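Local coordinates for protein endo-1,4-beta-xylanase (Pseudoalteromonas haloplanktis, PDB 1H12) that hydrolyses the internal beta-1,4 linkages of xylan as a cold-adapted glycosyl hydrolase of family 8 and probably acts also on related beta-glucans, at residues L153-A158 and K398-T403; N197-S202 and S256-S261. One frame throughout, in Å; residues are numbered along the deposited sequence.

Contact 1: residues L153-A158 and K398-T403; sequences LLNASA and KFYNNT
Asn402 and Tyr400, two residues apart on an extended C-terminal segment, both meet one face of the helix carrying Leu154, Asn155, Ser157 and Ala158. The Asn402 side chain passes Leu154 at about a right angle and lays its amide end against the helix, between O of Leu154 (3.9 Å from CG of Asn402) and the hydroxyl of Ser157 (OG of Ser157 3.7 Å from CG of Asn402). Its CG stands anti to the carbonyl carbon (chi1 -73°), which swings the amide off the extended backbone and onto the helical turn. Replacing Asn402 by an alanine would remove this amide and would probably leave a gap between the tail and the helix beside O of Leu154 and OG of Ser157. Asn155 and Tyr400 also cross nearly perpendicularly: the amide comes up to the edge of the ring, in its plane, while the two flat groups are turned 88° against each other, an edge approach and not a stack. CG of Asn155 lies 4.0 Å from N of Tyr400, which puts the amide against the backbone as well as the ring. Between the two asparagines sits Ala158, whose CB touches CB of Tyr400 at 3.9 Å and O of Asn401 at 3.4 Å. Ser157 OG is bonded elsewhere, to Asn162, and Arg159 makes a cation-pi contact with the Tyr400 ring. Helix 143-160 thus receives the C-terminal tail at the periphery of the (alpha/alpha)6 barrel expected of family 8. Helix 206-215 holds the tail through Tyr211 and Asn215 and touches Leu154, while helix 168-182 packs against Leu154 and Ser157.

Contact 2: residues N197-S202 and S256-S261; sequences NLTDPS and SRLDGS
Thr199 and Ser256 form a single antiparallel bridge, a hydrogen-bonded pair: N of Thr199 donates to O of Ser256 at 2.9 Å, and N of Ser256 returns a bond to O of Thr199 at 3.0 Å. Beside it, Asn197 is gripped at both of its oxygens. Arg257, bent at chi2, brings NH1 to the backbone O of Asn197 at 2.9 Å, with the acceptor in the guanidinium plane but the donor well above the carbonyl plane. The side-chain OD1 takes N of Leu258 at 3.1 Å in a nearly straight bond (170°) and also a water that links weakly to N of Asp259. CG of Asn197 anti to its own N (chi1 -170°) sends the amide across to that turn. Apolar contacts flank the bridge, CG of Pro201 on CB of Ser256 at 3.7 Å and Leu258 CD2 beside CB of Thr199. Behind this shell, a type I turn from Arg257 to Gly260 and an Asx turn at Asp259 shape the second loop, while Ser256 OG bonds to O of Arg257. The two loops are thus joined beside strand 188-189, whose Ile188 meets Thr199 and Leu258, with helix 219-243 against Pro201 and Ser256 and helix 283-296 against Pro201.

From the N terminus, the chain first reaches residues 153-158 in helix 143-160, and the partner of this segment comes only near the C terminus, at 398-403. Contact 1 therefore closes a very long loop that takes in all the later helices. Within that loop, 197-202 precedes helix 206-215, while residues 256-261 come after helix 219-243, so contact 2 closes a much shorter one around these two helices; the contacts nest and do not cross. The centres of contact 1 and contact 2 lie about 29 Å apart, and the nearest atoms of contact 1 and contact 2 about 13 Å. Contact 1 fastens the chain end to a helix, whereas contact 2 joins the loop leading into helix 206-215 to the one leaving helix 219-243. Helix 206-215 also packs against contact 1.

Contact 1: residues L153-A158 and K398-T403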
loop_
_atom_site.group_PDB
_atom_site.type_symbol
_atom_site.label_atom_id
_atom_site.label_comp_id
_atom_site.label_asym_id
_atom_site.label_seq_id
_atom_site.Cartn_x
_atom_site.Cartn_y
_atom_site.Cartn_z
ATOM N N LEU A 153 -12.259 3.577 -4.831
ATOM C CA LEU A 153 -13.592 4.089 -5.114
ATOM C C LEU A 153 -13.668 4.803 -6.467
ATOM O O LEU A 153 -14.651 4.658 -7.212
ATOM C CB LEU A 153 -14.066 4.976 -3.976
ATOM C CG LEU A 153 -14.411 4.233 -2.685
ATOM C CD1 LEU A 153 -14.404 5.208 -1.517
ATOM C CD2 LEU A 153 -15.752 3.514 -2.779
ATOM N N LEU A 154 -12.638 5.590 -6.803
ATOM C CA LEU A 154 -12.632 6.237 -8.103
ATOM C C LEU A 154 -12.606 5.226 -9.210
ATOM O O LEU A 154 -13.285 5.388 -10.245
ATOM C CB LEU A 154 -11.432 7.177 -8.233
ATOM C CG LEU A 154 -11.516 8.505 -7.481
ATOM C CD1 LEU A 154 -10.169 9.185 -7.544
ATOM C CD2 LEU A 154 -12.627 9.402 -8.035
ATOM N N ASN A 155 -11.825 4.157 -9.045
ATOM C CA ASN A 155 -11.780 3.094 -10.042
ATOM C C ASN A 155 -13.104 2.336 -10.140
ATOM O O ASN A 155 -13.533 1.987 -11.223
ATOM C CB ASN A 155 -10.615 2.162 -9.760
ATOM C CG ASN A 155 -9.275 2.723 -10.216
ATOM O OD1 ASN A 155 -8.487 3.261 -9.296
ATOM N ND2 ASN A 155 -8.992 2.659 -11.426
ATOM N N ALA A 156 -13.749 2.093 -8.986
ATOM C CA ALA A 156 -15.058 1.414 -8.983
ATOM C C ALA A 156 -16.074 2.251 -9.746
ATOM O O ALA A 156 -16.844 1.702 -10.563
ATOM C CB ALA A 156 -15.475 1.191 -7.552
ATOM N N SER A 157 -16.100 3.553 -9.510
ATOM C CA SER A 157 -16.969 4.424 -10.287
ATOM C C SER A 157 -16.721 4.260 -11.772
ATOM O O SER A 157 -17.675 4.144 -12.563
ATOM C CB SER A 157 -16.681 5.873 -9.885
ATOM O OG SER A 157 -17.351 6.782 -10.755
ATOM N N ALA A 158 -15.470 4.292 -12.168
ATOM C CA ALA A 158 -15.137 4.228 -13.582
ATOM C C ALA A 158 -15.534 2.915 -14.213
ATOM O O ALA A 158 -15.977 2.888 -15.353
ATOM C CB ALA A 158 -13.658 4.476 -13.783
ATOM N N LYS A 398 -4.102 -1.272 -12.915
ATOM C CA LYS A 398 -4.357 -0.249 -13.922
ATOM C C LYS A 398 -5.144 0.898 -13.343
ATOM O O LYS A 398 -5.871 0.736 -12.375
ATOM C CB LYS A 398 -5.115 -0.832 -15.098
ATOM C CG LYS A 398 -4.436 -1.980 -15.804
ATOM C CD LYS A 398 -5.231 -2.407 -17.036
ATOM C CE LYS A 398 -4.543 -3.532 -17.843
ATOM N NZ LYS A 398 -5.363 -4.007 -18.918
ATOM N N PHE A 399 -5.028 2.073 -13.980
ATOM C CA PHE A 399 -5.816 3.240 -13.615
ATOM C C PHE A 399 -6.985 3.378 -14.581
ATOM O O PHE A 399 -6.776 3.503 -15.802
ATOM C CB PHE A 399 -4.990 4.516 -13.666
ATOM C CG PHE A 399 -3.957 4.686 -12.598
ATOM C CD1 PHE A 399 -3.631 3.706 -11.661
ATOM C CD2 PHE A 399 -3.269 5.882 -12.520
ATOM C CE1 PHE A 399 -2.653 3.955 -10.696
ATOM C CE2 PHE A 399 -2.264 6.122 -11.590
ATOM C CZ PHE A 399 -1.980 5.167 -10.657
ATOM N N TYR A 400 -8.191 3.337 -14.067
ATOM C CA TYR A 400 -9.421 3.466 -14.863
ATOM C C TYR A 400 -10.014 4.853 -14.626
ATOM O O TYR A 400 -10.536 5.159 -13.569
ATOM C CB TYR A 400 -10.454 2.378 -14.429
ATOM C CG TYR A 400 -10.007 0.975 -14.697
ATOM C CD1 TYR A 400 -9.226 0.258 -13.800
ATOM C CD2 TYR A 400 -10.338 0.343 -15.892
ATOM C CE1 TYR A 400 -8.820 -1.028 -14.078
ATOM C CE2 TYR A 400 -9.954 -0.942 -16.160
ATOM C CZ TYR A 400 -9.169 -1.635 -15.268
ATOM O OH TYR A 400 -8.769 -2.897 -15.583
ATOM N N ASN A 401 -9.864 5.747 -15.605
ATOM C CA ASN A 401 -10.386 7.087 -15.467
ATOM C C ASN A 401 -11.872 7.133 -15.591
ATOM O O ASN A 401 -12.488 6.406 -16.391
ATOM C CB ASN A 401 -9.821 8.029 -16.544
ATOM C CG ASN A 401 -8.468 8.554 -16.228
ATOM O OD1 ASN A 401 -8.034 8.630 -15.067
ATOM N ND2 ASN A 401 -7.724 8.927 -17.299
ATOM N N ASN A 402 -12.492 8.044 -14.860
ATOM C CA ASN A 402 -13.864 8.398 -15.039
ATOM C C ASN A 402 -14.014 9.264 -16.256
ATOM O O ASN A 402 -13.072 9.957 -16.665
ATOM C CB ASN A 402 -14.375 9.124 -13.786
ATOM C CG ASN A 402 -14.555 8.159 -12.660
ATOM O OD1 ASN A 402 -13.586 7.993 -11.783
ATOM N ND2 ASN A 402 -15.606 7.458 -12.680
ATOM N N THR A 403 -15.190 9.247 -16.824
ATOM C CA THR A 403 -15.489 10.100 -18.031
ATOM C C THR A 403 -16.448 11.190 -17.626
ATOM O O THR A 403 -17.433 10.948 -16.940
ATOM C CB THR A 403 -16.120 9.263 -19.076
ATOM O OG1 THR A 403 -17.224 8.594 -18.455
ATOM C CG2 THR A 403 -15.260 8.252 -19.509
#

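Contact 2: residues N197-S202 and S256-S261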
loop_
_atom_site.group_PDB
_atom_site.type_symbol
_atom_site.label_atom_id
_atom_site.label_comp_id
_atom_site.label_asym_id
_atom_site.label_seq_id
_atom_site.Cartn_x
_atom_site.Cartn_y
_atom_site.Cartn_z
ATOM N N ASN A 197 5.043 18.207 11.037
ATOM C CA ASN A 197 6.372 17.904 10.477
ATOM C C ASN A 197 6.626 16.415 10.527
ATOM O O ASN A 197 7.737 15.990 10.880
ATOM C CB ASN A 197 7.449 18.712 11.127
ATOM C CG ASN A 197 8.773 18.617 10.420
ATOM O OD1 ASN A 197 8.827 18.396 9.188
ATOM N ND2 ASN A 197 9.864 18.848 11.139
ATOM N N LEU A 198 5.660 15.606 10.117
ATOM C CA LEU A 198 5.834 14.153 10.183
ATOM C C LEU A 198 5.084 13.432 9.076
ATOM O O LEU A 198 3.840 13.605 8.945
ATOM C CB LEU A 198 5.405 13.630 11.540
ATOM C CG LEU A 198 5.672 12.158 11.788
ATOM C CD1 LEU A 198 7.160 11.898 11.788
ATOM C CD2 LEU A 198 5.007 11.700 13.096
ATOM N N THR A 199 5.789 12.660 8.309
ATOM C CA THR A 199 5.183 11.817 7.311
ATOM C C THR A 199 5.755 10.399 7.456
ATOM O O THR A 199 6.658 10.148 8.240
ATOM C CB THR A 199 5.316 12.411 5.918
ATOM O OG1 THR A 199 4.471 11.734 4.977
ATOM C CG2 THR A 199 6.741 12.360 5.385
ATOM N N ASP A 200 5.171 9.482 6.707
ATOM C CA ASP A 200 5.571 8.063 6.667
ATOM C C ASP A 200 5.839 7.791 5.217
ATOM O O ASP A 200 4.904 7.843 4.408
ATOM C CB ASP A 200 4.440 7.240 7.260
ATOM C CG ASP A 200 4.669 5.764 7.299
ATOM O OD1 ASP A 200 5.274 5.190 6.411
ATOM O OD2 ASP A 200 4.160 5.140 8.324
ATOM N N PRO A 201 7.091 7.600 4.808
ATOM C CA PRO A 201 7.401 7.396 3.387
ATOM C C PRO A 201 6.500 6.425 2.694
ATOM O O PRO A 201 6.170 6.638 1.530
ATOM C CB PRO A 201 8.891 7.036 3.410
ATOM C CG PRO A 201 9.425 7.854 4.574
ATOM C CD PRO A 201 8.324 7.733 5.629
ATOM N N SER A 202 6.133 5.347 3.350
ATOM C CA SER A 202 5.282 4.321 2.722
ATOM C C SER A 202 3.904 4.820 2.305
ATOM O O SER A 202 3.233 4.160 1.532
ATOM C CB SER A 202 5.095 3.116 3.657
ATOM O OG SER A 202 4.142 3.362 4.659
ATOM N N SER A 256 9.620 10.007 8.591
ATOM C CA SER A 256 10.438 11.039 8.029
ATOM C C SER A 256 9.892 12.408 8.362
ATOM O O SER A 256 8.659 12.603 8.461
ATOM C CB SER A 256 10.444 10.896 6.481
ATOM O OG SER A 256 11.231 11.863 5.814
ATOM N N ARG A 257 10.764 13.386 8.463
ATOM C CA ARG A 257 10.346 14.774 8.452
ATOM C C ARG A 257 9.963 15.193 7.047
ATOM O O ARG A 257 10.194 14.464 6.076
ATOM C CB ARG A 257 11.483 15.678 9.011
ATOM C CG ARG A 257 11.897 15.245 10.390
ATOM C CD ARG A 257 10.725 15.288 11.325
ATOM N NE ARG A 257 11.087 15.115 12.741
ATOM C CZ ARG A 257 10.219 15.156 13.710
ATOM N NH1 ARG A 257 8.929 15.352 13.454
ATOM N NH2 ARG A 257 10.586 14.991 14.968
ATOM N N LEU A 258 9.384 16.387 6.902
ATOM C CA LEU A 258 8.876 16.830 5.603
ATOM C C LEU A 258 9.949 17.165 4.612
ATOM O O LEU A 258 9.684 17.246 3.441
ATOM C CB LEU A 258 7.860 17.939 5.797
ATOM C CG LEU A 258 6.636 17.596 6.604
ATOM C CD1 LEU A 258 5.602 18.689 6.473
ATOM C CD2 LEU A 258 6.024 16.286 6.384
ATOM N N ASP A 259 11.206 17.294 5.071
ATOM C CA ASP A 259 12.364 17.472 4.207
ATOM C C ASP A 259 12.996 16.136 3.779
ATOM O O ASP A 259 14.055 16.133 3.128
ATOM C CB ASP A 259 13.377 18.413 4.813
ATOM C CG ASP A 259 14.060 17.845 5.978
ATOM O OD1 ASP A 259 13.738 16.736 6.486
ATOM O OD2 ASP A 259 14.951 18.528 6.561
ATOM N N GLY A 260 12.415 15.022 4.190
ATOM C CA GLY A 260 12.917 13.698 3.892
ATOM C C GLY A 260 13.849 13.119 4.922
ATOM O O GLY A 260 14.291 11.967 4.771
ATOM N N SER A 261 14.191 13.862 5.962
ATOM C CA SER A 261 15.115 13.368 6.951
ATOM C C SER A 261 14.482 12.250 7.773
ATOM O O SER A 261 13.422 12.459 8.373
ATOM C CB SER A 261 15.506 14.483 7.957
ATOM O OG SER A 261 16.172 15.531 7.312
HETATM O O HOH W 1 11.030 19.113 7.602
#